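PDB 5JK2: Tp0751 from Treponema pallidum, which probably acts as an adhesin that mediates attachment to host extracellular matrix components and interactions with host cells through a lipocalin-like barrel. Local coordinates for residues R99-F104 against R117-F122; I89-S94 against R107-S112; L53-E58 against D65-L70; V130-D135 against M146-Y151. The protein carries 1 engineered substitution. All coordinates share one frame; numbering follows the deposited sequence.

Overall arrangement
All four contacts join neighbouring strands of one antiparallel eight-stranded barrel. Interaction 1 lies nearest the chain's centre and is the most regular. Apolar side chains fill one of its faces and polar ones the other. Interaction 2 shares strand 101-108 with it, and V92 touches F104 between the two. It is a surface contact, about 14 Å from the centre of the chain, and a two-bond, side-on salt bridge between D93 and R107 marks it. Interactions 1, 3 and 4 are partly buried. Interactions 3 and 4 meet where strands 52-56 and 149-153 pair, and Q56 bonds to Y151 there. Interaction 3 relies on apolar packing and backbone bonds, whereas in interaction 4 an aspartate side chain takes over from strand pairing.

Interaction 1: residues R99-F104 against R117-F122; sequences RKTVSF and RLEVTF
K100 to F104 runs antiparallel to L118 to F122, and the axes of strands 101-104 and 117-122 pass 4.8 Å apart at 165°. V102 with V120 and F104 with L118 are hydrogen-bonded pairs. T101 with T121 and S103 with E119 are the non-hydrogen-bonded pairs between and beside them. V102 N bonds to V120 O at 2.9 Å, and F122 N reaches back to K100 O at 3.0 Å.

The two faces differ in chemistry. On one, F104 and L118 meet through their CB atoms at 3.8 Å. V120 CG2 comes to the edge of the F104 ring, 3.9 Å from CE2. V102 CG2 likewise sits at the edge of the F122 ring. On the other face S103 OG donates to E119 OE1 at 2.7 Å, on the syn side but 32° out of the carboxylate plane. The E119 chain bends at its second torsion (chi2 -68°), which brings the carboxylate over to the serine. T101 and T121 lie on this polar face too.

The apolar face looks into the barrel, where F104 and V120 pack on L50. Strand 127-135 flanks 117-122, and strand 86-98 flanks 101-104.

Interaction 2: residues I89-S94 against R107-S112; sequences IFLVDS and RNTAIS
R107 holds D93 side-on, with NE and NH1 each bonding to a different carboxylate oxygen. R107 NH1 to D93 OD1 is 2.6 Å, and the oxygen lies at the edge of the guanidinium, close to its plane. NE of R107 meets the syn lone pair of D93 OD2 at 2.7 Å. The two flat groups are turned 33° apart, so the pairing is not quite coplanar. A bend at the third torsion of R107 (chi3 41°) turns the guanidinium to the aspartate. L91 CD1 packs obliquely against it, 3.5 Å from R107 NH2.

The F90 ring lies on the other face of the sheet. N108 CA covers one side of it, offset toward the rim. Ring and N108 amide planes are 70° apart. Near the strand end T109 CG2 touches I89 CB at 3.8 Å.

Backbone bonds link L91 and R107 in both directions. D93 and S94 both face L105 in a classic beta bulge, at the corner where the chain turns. N108 OD1 accepts from I111 N at 2.6 Å, in the carbonyl plane. This is an Asx motif at the end of strand 101-108, one arm of a beta hairpin in the barrel.

Interaction 3: residues L53-E58 against D65-L70; sequences LWIQTE and DIHPLL
The W54 indole meets L70 at its edge: L70 O lies in the ring plane, 3.7 Å from W54 CD1. The W54 ring NH bonds to L50 O, and the ring of F72 meets the indole at about a right angle. The H67 imidazole has D65 O over the centre of one face. On the I55 and Q56 side, H67 CD2 comes 3.6 Å from Q56 O, and H67 CB touches I55 CG2.

The backbones join W54 and L70 as an antiparallel hydrogen-bonded pair. W54 N to L70 O is 2.6 Å, and L70 N returns a bond to W54 O. Beyond it Q56 N meets P68 O at 3.1 Å, with the donor nearly in line with the carbonyl. These strands, 52-56 and 69-73, are the first two of the eight-stranded barrel. The link 59-64 between the segments is not modelled.

I55 and L69 form the next, non-hydrogen-bonded pair. The two side chains run next to each other in the same direction, with I55 CG1 3.7 Å from L69 CD2. Q56 stretches out fully, its CG anti to the backbone N (chi1 -174°). This carries the amide across the P68 ring at a slant, with Q56 NE2 3.5 Å from P68 CG. The same NE2 is hydrogen-bonded to Y151 OH, which helps to orient the amide. W54 and L70 share the inward face, where L70 packs on F81, V130 and Y151.

Interaction 4: residues V130-D135 against M146-Y151; sequences VRAVED and MWDGQY
V130 and D148 bury the most surface here, followed by A132. They join the last two strands of the lipocalin-like barrel, 127-135 and 149-153. V130 pairs with G149 in an antiparallel hydrogen-bonded bridge. V130 N to G149 O is 2.9 Å and almost straight at 177°, and G149 N answers to V130 O. The backbone of G149 adopts a conformation in which a side chain would press on the carbonyl of D148.

V130 CG2 packs obliquely on the Y151 ring, 3.4 Å from CD1. The valine CG1 is anti to its own N (chi1 -176°), which leaves CG2 beside that N and next to the ring. L118 on the neighbouring strand 115-122 also touches V130.

Past G149 the regular pairing stops, and the D148 carboxylate takes its place. OD1 of D148 accepts from A132 N at 2.7 Å, on the syn side and somewhat out of the carboxylate plane. The other oxygen, OD2, faces R131. There R131 NH1 forms a salt bridge with D148 OD2 at 3.3 Å, with the guanidinium and carboxylate planes 46° apart; the hydrogen bond within it is weak. R131 CD comes slightly closer to the same oxygen. The A132 methyl packs on W147 CB at 4.1 Å.

W147 stacks edge-to-face with F81, and M146 CG lies over one face of its indole. Y151 reaches back along its own segment: its OH donates to W147 O at 2.6 Å, with that oxygen at the ring edge, in plane.

Interaction 1: residues R99-F104 against R117-F122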
# COMPACT_ATOMS: atom_id res chain seq x y z
N ARG A 99 -1.12 15.08 0.01
CA ARG A 99 -2.56 15.17 -0.18
C ARG A 99 -3.23 13.82 0.10
O ARG A 99 -3.53 13.51 1.26
CB ARG A 99 -2.88 15.66 -1.59
CG ARG A 99 -2.18 16.95 -1.96
CD ARG A 99 -2.74 17.55 -3.23
NE ARG A 99 -4.05 18.18 -3.00
CZ ARG A 99 -4.21 19.42 -2.57
NH1 ARG A 99 -3.16 20.19 -2.30
NH2 ARG A 99 -5.44 19.90 -2.40
N LYS A 100 -3.47 13.03 -0.94
CA LYS A 100 -4.16 11.75 -0.81
C LYS A 100 -3.35 10.61 -1.42
O LYS A 100 -3.91 9.59 -1.83
CB LYS A 100 -5.54 11.82 -1.47
CG LYS A 100 -6.46 12.85 -0.85
CD LYS A 100 -7.82 12.88 -1.54
CE LYS A 100 -8.86 13.56 -0.66
NZ LYS A 100 -10.10 13.90 -1.41
N THR A 101 -2.03 10.78 -1.46
CA THR A 101 -1.15 9.81 -2.09
C THR A 101 0.08 9.51 -1.24
O THR A 101 0.87 10.40 -0.93
CB THR A 101 -0.68 10.30 -3.47
OG1 THR A 101 -1.81 10.75 -4.23
CG2 THR A 101 0.04 9.19 -4.22
N VAL A 102 0.24 8.24 -0.88
CA VAL A 102 1.47 7.76 -0.27
C VAL A 102 2.34 7.15 -1.36
O VAL A 102 1.90 6.27 -2.10
CB VAL A 102 1.21 6.71 0.82
CG1 VAL A 102 2.50 6.39 1.57
CG2 VAL A 102 0.14 7.19 1.79
N SER A 103 3.58 7.63 -1.46
CA SER A 103 4.51 7.16 -2.48
C SER A 103 5.67 6.41 -1.84
O SER A 103 6.48 6.99 -1.12
CB SER A 103 5.03 8.32 -3.32
OG SER A 103 4.03 8.80 -4.19
N PHE A 104 5.74 5.11 -2.12
CA PHE A 104 6.74 4.24 -1.51
C PHE A 104 7.93 3.97 -2.41
O PHE A 104 7.80 3.90 -3.63
CB PHE A 104 6.11 2.90 -1.13
CG PHE A 104 5.14 2.98 -0.00
CD1 PHE A 104 5.57 2.84 1.31
CD2 PHE A 104 3.79 3.18 -0.24
CE1 PHE A 104 4.67 2.90 2.35
CE2 PHE A 104 2.89 3.24 0.80
CZ PHE A 104 3.33 3.11 2.10
N ARG A 117 8.55 0.70 -6.88
CA ARG A 117 7.90 1.96 -6.57
C ARG A 117 6.39 1.79 -6.53
O ARG A 117 5.81 1.12 -7.38
CB ARG A 117 8.27 3.03 -7.59
CG ARG A 117 9.73 3.40 -7.56
CD ARG A 117 10.04 4.62 -8.41
NE ARG A 117 11.30 5.24 -8.02
CZ ARG A 117 12.50 4.75 -8.31
NH1 ARG A 117 13.59 5.38 -7.91
NH2 ARG A 117 12.62 3.62 -9.00
N LEU A 118 5.76 2.43 -5.55
CA LEU A 118 4.32 2.30 -5.34
C LEU A 118 3.66 3.67 -5.30
O LEU A 118 4.25 4.64 -4.82
CB LEU A 118 4.04 1.54 -4.04
CG LEU A 118 3.17 0.29 -4.15
CD1 LEU A 118 3.86 -0.77 -4.99
CD2 LEU A 118 2.83 -0.26 -2.77
N GLU A 119 2.44 3.73 -5.81
CA GLU A 119 1.66 4.96 -5.81
C GLU A 119 0.27 4.70 -5.24
O GLU A 119 -0.70 4.57 -5.98
CB GLU A 119 1.55 5.54 -7.22
CG GLU A 119 2.89 5.92 -7.83
CD GLU A 119 3.54 7.11 -7.14
OE1 GLU A 119 2.85 7.82 -6.38
OE2 GLU A 119 4.75 7.33 -7.36
N VAL A 120 0.19 4.62 -3.92
CA VAL A 120 -1.05 4.33 -3.23
C VAL A 120 -1.93 5.57 -3.09
O VAL A 120 -1.63 6.46 -2.29
CB VAL A 120 -0.80 3.75 -1.83
CG1 VAL A 120 -2.11 3.34 -1.17
CG2 VAL A 120 0.16 2.57 -1.91
N THR A 121 -3.01 5.61 -3.86
CA THR A 121 -3.94 6.73 -3.84
C THR A 121 -5.22 6.34 -3.12
O THR A 121 -5.98 5.49 -3.58
CB THR A 121 -4.28 7.21 -5.26
OG1 THR A 121 -3.07 7.50 -5.97
CG2 THR A 121 -5.15 8.46 -5.22
N PHE A 122 -5.46 6.97 -1.97
CA PHE A 122 -6.65 6.71 -1.18
C PHE A 122 -7.90 7.29 -1.82
O PHE A 122 -7.89 8.40 -2.36
CB PHE A 122 -6.50 7.31 0.22
CG PHE A 122 -5.77 6.42 1.18
CD1 PHE A 122 -4.39 6.45 1.27
CD2 PHE A 122 -6.47 5.57 2.02
CE1 PHE A 122 -3.73 5.65 2.17
CE2 PHE A 122 -5.82 4.76 2.91
CZ PHE A 122 -4.44 4.80 2.99

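Interaction 2: residues I89-S94 against R107-S112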
# COMPACT_ATOMS: atom_id res chain seq x y z
N ILE A 89 8.39 -9.93 -0.19
CA ILE A 89 8.39 -8.76 0.68
C ILE A 89 9.38 -7.73 0.18
O ILE A 89 10.45 -8.07 -0.32
CB ILE A 89 8.76 -9.13 2.13
CG1 ILE A 89 7.87 -10.28 2.63
CG2 ILE A 89 8.64 -7.90 3.03
CD1 ILE A 89 8.23 -10.79 4.01
N PHE A 90 9.02 -6.46 0.34
CA PHE A 90 9.91 -5.35 0.01
C PHE A 90 10.00 -4.38 1.18
O PHE A 90 8.99 -3.82 1.61
CB PHE A 90 9.44 -4.62 -1.25
CG PHE A 90 9.62 -5.39 -2.52
CD1 PHE A 90 8.85 -6.52 -2.78
CD2 PHE A 90 10.55 -4.99 -3.45
CE1 PHE A 90 9.02 -7.23 -3.95
CE2 PHE A 90 10.72 -5.70 -4.62
CZ PHE A 90 9.96 -6.81 -4.87
N LEU A 91 11.21 -4.20 1.70
CA LEU A 91 11.43 -3.28 2.80
C LEU A 91 11.31 -1.84 2.31
O LEU A 91 11.82 -1.49 1.25
CB LEU A 91 12.82 -3.50 3.41
CG LEU A 91 13.18 -4.92 3.80
CD1 LEU A 91 14.56 -5.27 3.28
CD2 LEU A 91 13.12 -5.10 5.31
N VAL A 92 10.63 -1.01 3.10
CA VAL A 92 10.43 0.39 2.73
C VAL A 92 11.68 1.21 2.99
O VAL A 92 12.06 1.44 4.14
CB VAL A 92 9.25 1.01 3.50
CG1 VAL A 92 8.98 2.43 3.00
CG2 VAL A 92 8.00 0.16 3.35
N ASP A 93 12.31 1.67 1.91
CA ASP A 93 13.49 2.51 2.02
C ASP A 93 13.08 3.96 2.24
O ASP A 93 13.81 4.74 2.85
CB ASP A 93 14.36 2.38 0.77
CG ASP A 93 15.26 1.15 0.81
OD1 ASP A 93 15.86 0.88 1.87
OD2 ASP A 93 15.38 0.47 -0.23
N SER A 94 11.90 4.32 1.73
CA SER A 94 11.33 5.65 1.95
C SER A 94 9.82 5.64 1.73
O SER A 94 9.28 4.75 1.07
CB SER A 94 11.99 6.69 1.03
OG SER A 94 11.58 6.53 -0.32
N ARG A 107 12.25 -2.19 -1.39
CA ARG A 107 13.39 -2.97 -1.87
C ARG A 107 13.28 -4.43 -1.46
O ARG A 107 13.05 -4.74 -0.29
CB ARG A 107 14.68 -2.36 -1.33
CG ARG A 107 15.91 -3.25 -1.45
CD ARG A 107 17.15 -2.53 -0.96
NE ARG A 107 16.89 -1.76 0.26
CZ ARG A 107 16.88 -2.27 1.49
NH1 ARG A 107 16.63 -1.48 2.53
NH2 ARG A 107 17.11 -3.56 1.69
N ASN A 108 13.45 -5.32 -2.43
CA ASN A 108 13.34 -6.75 -2.20
C ASN A 108 14.25 -7.20 -1.06
O ASN A 108 15.35 -6.68 -0.88
CB ASN A 108 13.67 -7.52 -3.49
CG ASN A 108 13.67 -9.02 -3.30
OD1 ASN A 108 14.72 -9.64 -3.18
ND2 ASN A 108 12.48 -9.61 -3.27
N THR A 109 13.77 -8.16 -0.28
CA THR A 109 14.50 -8.63 0.90
C THR A 109 15.76 -9.40 0.54
O THR A 109 16.80 -9.24 1.19
CB THR A 109 13.61 -9.53 1.78
OG1 THR A 109 13.06 -10.59 0.99
CG2 THR A 109 12.48 -8.74 2.40
N ALA A 110 15.67 -10.23 -0.49
CA ALA A 110 16.80 -11.06 -0.89
C ALA A 110 17.82 -10.29 -1.71
O ALA A 110 19.02 -10.32 -1.43
CB ALA A 110 16.30 -12.26 -1.69
N ILE A 111 17.33 -9.58 -2.73
CA ILE A 111 18.20 -8.90 -3.69
C ILE A 111 18.00 -7.39 -3.68
O ILE A 111 16.92 -6.89 -4.01
CB ILE A 111 17.95 -9.44 -5.11
CG1 ILE A 111 17.82 -10.96 -5.07
CG2 ILE A 111 19.08 -9.01 -6.05
CD1 ILE A 111 17.77 -11.62 -6.43
N SER A 112 19.05 -6.67 -3.31
CA SER A 112 19.00 -5.21 -3.23
C SER A 112 18.84 -4.58 -4.61
O SER A 112 18.36 -3.45 -4.73
CB SER A 112 20.27 -4.67 -2.56
OG SER A 112 21.42 -5.00 -3.32

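Interaction 3: residues L53-E58 against D65-L70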
# COMPACT_ATOMS: atom_id res chain seq x y z
N LEU A 53 -4.20 -5.65 5.94
CA LEU A 53 -4.37 -6.44 4.73
C LEU A 53 -5.26 -5.74 3.72
O LEU A 53 -6.29 -5.17 4.08
CB LEU A 53 -4.97 -7.80 5.08
CG LEU A 53 -5.28 -8.74 3.91
CD1 LEU A 53 -4.01 -9.12 3.19
CD2 LEU A 53 -6.01 -9.97 4.42
N TRP A 54 -4.86 -5.80 2.45
CA TRP A 54 -5.63 -5.20 1.36
C TRP A 54 -5.81 -6.20 0.23
O TRP A 54 -4.86 -6.85 -0.20
CB TRP A 54 -4.94 -3.94 0.85
CG TRP A 54 -4.89 -2.84 1.87
CD1 TRP A 54 -4.00 -2.72 2.90
CD2 TRP A 54 -5.76 -1.71 1.95
NE1 TRP A 54 -4.27 -1.58 3.62
CE2 TRP A 54 -5.34 -0.94 3.06
CE3 TRP A 54 -6.85 -1.27 1.20
CZ2 TRP A 54 -5.98 0.24 3.43
CZ3 TRP A 54 -7.48 -0.10 1.57
CH2 TRP A 54 -7.05 0.64 2.67
N ILE A 55 -7.05 -6.33 -0.25
CA ILE A 55 -7.39 -7.27 -1.31
C ILE A 55 -7.82 -6.53 -2.57
O ILE A 55 -8.61 -5.59 -2.50
CB ILE A 55 -8.51 -8.24 -0.88
CG1 ILE A 55 -8.10 -9.00 0.38
CG2 ILE A 55 -8.82 -9.23 -1.99
CD1 ILE A 55 -8.39 -8.27 1.66
N GLN A 56 -7.31 -6.96 -3.72
CA GLN A 56 -7.57 -6.26 -4.97
C GLN A 56 -9.00 -6.48 -5.46
O GLN A 56 -9.58 -7.54 -5.25
CB GLN A 56 -6.58 -6.72 -6.05
CG GLN A 56 -6.70 -5.92 -7.33
CD GLN A 56 -5.61 -6.24 -8.33
OE1 GLN A 56 -5.87 -6.74 -9.42
NE2 GLN A 56 -4.37 -5.96 -7.95
N THR A 57 -9.54 -5.46 -6.13
CA THR A 57 -10.87 -5.54 -6.74
C THR A 57 -10.71 -5.84 -8.24
O THR A 57 -9.62 -5.66 -8.78
CB THR A 57 -11.65 -4.21 -6.51
OG1 THR A 57 -11.68 -3.92 -5.11
CG2 THR A 57 -13.08 -4.30 -7.04
N GLU A 58 -11.79 -6.29 -8.88
CA GLU A 58 -11.78 -6.80 -10.26
C GLU A 58 -11.04 -8.13 -10.31
O GLU A 58 -11.53 -9.08 -10.93
CB GLU A 58 -11.15 -5.81 -11.24
CG GLU A 58 -10.78 -6.43 -12.57
CD GLU A 58 -10.16 -5.44 -13.53
OE1 GLU A 58 -10.84 -4.45 -13.90
OE2 GLU A 58 -8.98 -5.63 -13.91
N ASP A 65 -11.44 -15.31 -10.45
CA ASP A 65 -9.98 -15.27 -10.48
C ASP A 65 -9.38 -15.05 -9.09
O ASP A 65 -10.10 -14.83 -8.12
CB ASP A 65 -9.50 -14.16 -11.42
CG ASP A 65 -9.67 -14.51 -12.89
OD1 ASP A 65 -9.43 -15.68 -13.27
OD2 ASP A 65 -10.06 -13.61 -13.67
N ILE A 66 -8.06 -15.10 -9.02
CA ILE A 66 -7.33 -14.96 -7.76
C ILE A 66 -6.92 -13.51 -7.51
O ILE A 66 -6.38 -12.85 -8.40
CB ILE A 66 -6.07 -15.86 -7.73
CG1 ILE A 66 -6.48 -17.33 -7.81
CG2 ILE A 66 -5.24 -15.60 -6.48
CD1 ILE A 66 -5.36 -18.27 -8.23
N HIS A 67 -7.15 -13.03 -6.29
CA HIS A 67 -6.94 -11.63 -5.95
C HIS A 67 -5.51 -11.40 -5.45
O HIS A 67 -5.08 -12.07 -4.51
CB HIS A 67 -7.95 -11.18 -4.88
CG HIS A 67 -9.38 -11.50 -5.21
ND1 HIS A 67 -10.09 -12.46 -4.53
CD2 HIS A 67 -10.22 -10.99 -6.13
CE1 HIS A 67 -11.32 -12.53 -5.02
NE2 HIS A 67 -11.42 -11.64 -6.00
N PRO A 68 -4.78 -10.47 -6.09
CA PRO A 68 -3.50 -10.02 -5.52
C PRO A 68 -3.70 -9.36 -4.16
O PRO A 68 -4.70 -8.66 -3.97
CB PRO A 68 -2.99 -9.01 -6.56
CG PRO A 68 -3.64 -9.41 -7.83
CD PRO A 68 -4.99 -9.93 -7.44
N LEU A 69 -2.78 -9.59 -3.23
CA LEU A 69 -2.90 -9.07 -1.87
C LEU A 69 -1.74 -8.19 -1.48
O LEU A 69 -0.58 -8.49 -1.79
CB LEU A 69 -2.99 -10.22 -0.86
CG LEU A 69 -3.92 -11.38 -1.19
CD1 LEU A 69 -3.79 -12.47 -0.14
CD2 LEU A 69 -5.35 -10.89 -1.31
N LEU A 70 -2.05 -7.10 -0.79
CA LEU A 70 -1.03 -6.24 -0.19
C LEU A 70 -1.23 -6.17 1.31
O LEU A 70 -2.32 -5.87 1.79
CB LEU A 70 -1.08 -4.83 -0.78
CG LEU A 70 -0.70 -4.65 -2.25
CD1 LEU A 70 -0.92 -3.21 -2.67
CD2 LEU A 70 0.74 -5.07 -2.50

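Interaction 4: residues V130-D135 against M146-Y151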
# COMPACT_ATOMS: atom_id res chain seq x y z
N VAL A 130 -3.82 1.39 -6.39
CA VAL A 130 -2.38 1.20 -6.41
C VAL A 130 -1.82 1.15 -7.82
O VAL A 130 -2.42 0.58 -8.73
CB VAL A 130 -1.98 -0.10 -5.68
CG1 VAL A 130 -0.46 -0.24 -5.63
CG2 VAL A 130 -2.56 -0.13 -4.28
N ARG A 131 -0.65 1.78 -7.99
CA ARG A 131 0.13 1.68 -9.21
C ARG A 131 1.53 1.25 -8.80
O ARG A 131 2.13 1.85 -7.91
CB ARG A 131 0.14 3.02 -9.97
CG ARG A 131 1.30 3.24 -10.94
CD ARG A 131 1.12 2.50 -12.26
NE ARG A 131 2.20 2.82 -13.20
CZ ARG A 131 2.24 2.42 -14.47
NH1 ARG A 131 1.26 1.68 -14.98
NH2 ARG A 131 3.26 2.78 -15.24
N ALA A 132 2.04 0.21 -9.44
CA ALA A 132 3.34 -0.34 -9.10
C ALA A 132 4.28 -0.29 -10.29
O ALA A 132 3.86 -0.44 -11.44
CB ALA A 132 3.20 -1.77 -8.60
N VAL A 133 5.56 -0.06 -10.02
CA VAL A 133 6.58 0.03 -11.06
C VAL A 133 7.88 -0.58 -10.58
O VAL A 133 8.46 -0.12 -9.59
CB VAL A 133 6.83 1.49 -11.48
CG1 VAL A 133 7.99 1.58 -12.46
CG2 VAL A 133 5.57 2.08 -12.08
N GLU A 134 8.35 -1.60 -11.28
CA GLU A 134 9.59 -2.27 -10.89
C GLU A 134 10.79 -1.38 -11.19
O GLU A 134 10.69 -0.42 -11.95
CB GLU A 134 9.74 -3.62 -11.59
CG GLU A 134 9.07 -4.79 -10.89
CD GLU A 134 9.55 -4.98 -9.46
OE1 GLU A 134 8.92 -4.41 -8.54
OE2 GLU A 134 10.54 -5.70 -9.26
N ASP A 135 11.91 -1.73 -10.59
CA ASP A 135 13.15 -0.98 -10.71
C ASP A 135 14.33 -1.91 -10.48
O ASP A 135 14.88 -1.96 -9.38
CB ASP A 135 13.16 0.19 -9.71
CG ASP A 135 14.49 0.92 -9.68
OD1 ASP A 135 15.19 0.94 -10.71
OD2 ASP A 135 14.84 1.46 -8.61
N MET A 146 0.86 -6.45 -12.29
CA MET A 146 -0.19 -7.35 -11.81
C MET A 146 -0.80 -6.80 -10.52
O MET A 146 -1.90 -7.18 -10.13
CB MET A 146 0.36 -8.75 -11.57
CG MET A 146 1.40 -8.84 -10.47
SD MET A 146 2.15 -10.47 -10.31
CE MET A 146 0.70 -11.49 -10.11
N TRP A 147 -0.06 -5.90 -9.88
CA TRP A 147 -0.48 -5.32 -8.61
C TRP A 147 -1.32 -4.06 -8.82
O TRP A 147 -2.02 -3.62 -7.91
CB TRP A 147 0.74 -4.99 -7.75
CG TRP A 147 1.69 -6.15 -7.63
CD1 TRP A 147 2.94 -6.24 -8.16
CD2 TRP A 147 1.45 -7.38 -6.94
NE1 TRP A 147 3.50 -7.45 -7.84
CE2 TRP A 147 2.61 -8.17 -7.09
CE3 TRP A 147 0.38 -7.89 -6.21
CZ2 TRP A 147 2.72 -9.44 -6.54
CZ3 TRP A 147 0.49 -9.16 -5.67
CH2 TRP A 147 1.65 -9.92 -5.83
N ASP A 148 -1.24 -3.48 -10.01
CA ASP A 148 -2.06 -2.32 -10.36
C ASP A 148 -3.54 -2.63 -10.22
O ASP A 148 -4.00 -3.68 -10.67
CB ASP A 148 -1.76 -1.85 -11.78
CG ASP A 148 -0.48 -1.04 -11.88
OD1 ASP A 148 0.37 -1.16 -10.98
OD2 ASP A 148 -0.33 -0.30 -12.87
N GLY A 149 -4.28 -1.72 -9.61
CA GLY A 149 -5.71 -1.86 -9.48
C GLY A 149 -6.25 -1.30 -8.18
O GLY A 149 -5.52 -0.72 -7.39
N GLN A 150 -7.55 -1.49 -7.97
CA GLN A 150 -8.21 -1.01 -6.78
C GLN A 150 -8.11 -2.06 -5.67
O GLN A 150 -8.21 -3.25 -5.94
CB GLN A 150 -9.68 -0.69 -7.07
CG GLN A 150 -10.40 0.04 -5.95
CD GLN A 150 -11.89 0.09 -6.16
OE1 GLN A 150 -12.45 -0.63 -6.99
NE2 GLN A 150 -12.56 0.94 -5.40
N TYR A 151 -7.91 -1.60 -4.44
CA TYR A 151 -7.86 -2.49 -3.29
C TYR A 151 -8.85 -2.05 -2.22
O TYR A 151 -9.26 -0.89 -2.18
CB TYR A 151 -6.45 -2.54 -2.69
CG TYR A 151 -5.44 -3.24 -3.55
CD1 TYR A 151 -4.86 -2.60 -4.63
CD2 TYR A 151 -5.05 -4.54 -3.27
CE1 TYR A 151 -3.92 -3.24 -5.42
CE2 TYR A 151 -4.11 -5.19 -4.05
CZ TYR A 151 -3.55 -4.53 -5.13
OH TYR A 151 -2.62 -5.18 -5.91